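Local atomic coordinates of protease (PDB entry 5EUF), a protein that probably cleaves the cytoplasmic domain of human junctional adhesion molecule A as a zinc-dependent M16-family protease, weakening the gastric epithelial barrier. Residues S49-H53 / W162-F167. Residues are numbered along the deposited sequence; the frame is centred on the assembly and turned at random.
Sequences SGIAH and WTPIGF. With ZN (zinc ion), chain G.
Two glycines, Gly50 and Gly166, come together with their CA atoms 4.0 Å apart. Both have positive phi, and Gly166 ends the type I turn that begins at Thr163. Beside them Ser49 works with both ends of its short side chain. Its chi1 of 71° sets OG between the backbone N and carbonyl carbon, where it accepts the amide of Phe167, N to OG 3.1 Å and nearly straight at 160°. Asp170 also hydrogen-bonds to this hydroxyl. The CB of Ser49 meanwhile sits over one face of the Trp162 indole, displaced toward the rim, in a CH-pi contact 3.7 Å from the centroid of the five-membered ring. Glu44 ties the two sides together, since one carboxylate oxygen takes both Trp162 NE1 and the amide of Gly50, the N-cap of helix 51-58.

Farther along, the carbonyl of Pro164 faces the start of that helix: its O lies 3.5 Å from Gly50 CA, in a CA-H...O contact, and 3.3 Å from His53 CB. The imidazole of His53 swings clear of its own backbone N (chi1 178°) and carries NE2 to the zinc ion, 2.4 Å away; Glu133 is a further ligand. The turn thus packs against the N-terminal end of the metal-binding helix, whose His53, Glu56 (the likely proton acceptor) and His57 (an expected zinc ligand) form the inverted HXXEH motif of M16 peptidases.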
# COMPACT_ATOMS: atom_id res chain seq x y z
N SER B 49 8.06 -6.48 2.18
CA SER B 49 7.03 -7.44 2.55
C SER B 49 7.44 -8.88 2.22
O SER B 49 8.33 -9.10 1.41
CB SER B 49 5.71 -7.12 1.85
OG SER B 49 5.80 -7.40 0.47
N GLY B 50 6.76 -9.83 2.85
CA GLY B 50 7.05 -11.24 2.64
C GLY B 50 8.23 -11.75 3.45
O GLY B 50 8.64 -12.90 3.31
N ILE B 51 8.80 -10.88 4.29
CA ILE B 51 9.98 -11.22 5.06
C ILE B 51 9.66 -12.22 6.17
O ILE B 51 10.42 -13.15 6.43
CB ILE B 51 10.64 -9.97 5.68
CG1 ILE B 51 11.18 -9.06 4.57
CG2 ILE B 51 11.76 -10.35 6.63
CD1 ILE B 51 12.01 -7.90 5.09
N ALA B 52 8.51 -12.03 6.82
CA ALA B 52 8.06 -12.94 7.87
C ALA B 52 7.96 -14.36 7.33
O ALA B 52 8.30 -15.32 8.03
CB ALA B 52 6.73 -12.48 8.43
N HIS B 53 7.52 -14.48 6.09
CA HIS B 53 7.39 -15.76 5.41
C HIS B 53 8.75 -16.34 5.01
O HIS B 53 8.96 -17.55 5.07
CB HIS B 53 6.50 -15.62 4.17
CG HIS B 53 6.36 -16.88 3.38
ND1 HIS B 53 7.10 -17.13 2.25
CD2 HIS B 53 5.54 -17.94 3.54
CE1 HIS B 53 6.76 -18.31 1.75
NE2 HIS B 53 5.81 -18.82 2.51
N TRP B 162 -1.52 -6.72 1.70
CA TRP B 162 -0.87 -7.82 1.00
C TRP B 162 -0.91 -9.10 1.83
O TRP B 162 -0.92 -9.07 3.06
CB TRP B 162 0.57 -7.46 0.65
CG TRP B 162 1.45 -7.19 1.84
CD1 TRP B 162 2.19 -8.10 2.53
CD2 TRP B 162 1.66 -5.92 2.48
NE1 TRP B 162 2.86 -7.48 3.56
CE2 TRP B 162 2.55 -6.15 3.56
CE3 TRP B 162 1.19 -4.63 2.26
CZ2 TRP B 162 2.97 -5.12 4.40
CZ3 TRP B 162 1.61 -3.61 3.09
CH2 TRP B 162 2.50 -3.86 4.15
N THR B 163 -0.93 -10.24 1.14
CA THR B 163 -0.87 -11.55 1.77
C THR B 163 0.59 -11.87 2.12
O THR B 163 1.50 -11.25 1.56
CB THR B 163 -1.47 -12.63 0.85
OG1 THR B 163 -0.56 -12.90 -0.22
CG2 THR B 163 -2.80 -12.16 0.29
N PRO B 164 0.82 -12.82 3.04
CA PRO B 164 2.19 -13.10 3.52
C PRO B 164 3.24 -13.45 2.45
O PRO B 164 4.42 -13.48 2.78
CB PRO B 164 1.99 -14.29 4.47
CG PRO B 164 0.59 -14.77 4.24
CD PRO B 164 -0.17 -13.57 3.82
N ILE B 165 2.83 -13.68 1.20
CA ILE B 165 3.80 -13.97 0.15
C ILE B 165 4.57 -12.71 -0.24
O ILE B 165 5.73 -12.78 -0.66
CB ILE B 165 3.12 -14.58 -1.11
CG1 ILE B 165 4.17 -15.04 -2.13
CG2 ILE B 165 2.15 -13.60 -1.74
CD1 ILE B 165 5.12 -16.10 -1.62
N GLY B 166 3.93 -11.55 -0.09
CA GLY B 166 4.56 -10.28 -0.40
C GLY B 166 4.59 -9.96 -1.88
O GLY B 166 4.15 -10.75 -2.71
N PHE B 167 5.11 -8.78 -2.21
CA PHE B 167 5.25 -8.36 -3.60
C PHE B 167 6.55 -8.88 -4.19
O PHE B 167 7.55 -9.00 -3.49
CB PHE B 167 5.18 -6.83 -3.71
CG PHE B 167 3.84 -6.27 -3.36
CD1 PHE B 167 2.83 -6.22 -4.31
CD2 PHE B 167 3.58 -5.79 -2.09
CE1 PHE B 167 1.58 -5.71 -4.00
CE2 PHE B 167 2.33 -5.28 -1.77
CZ PHE B 167 1.34 -5.23 -2.72
ZN ZN G . 5.93 -21.13 1.84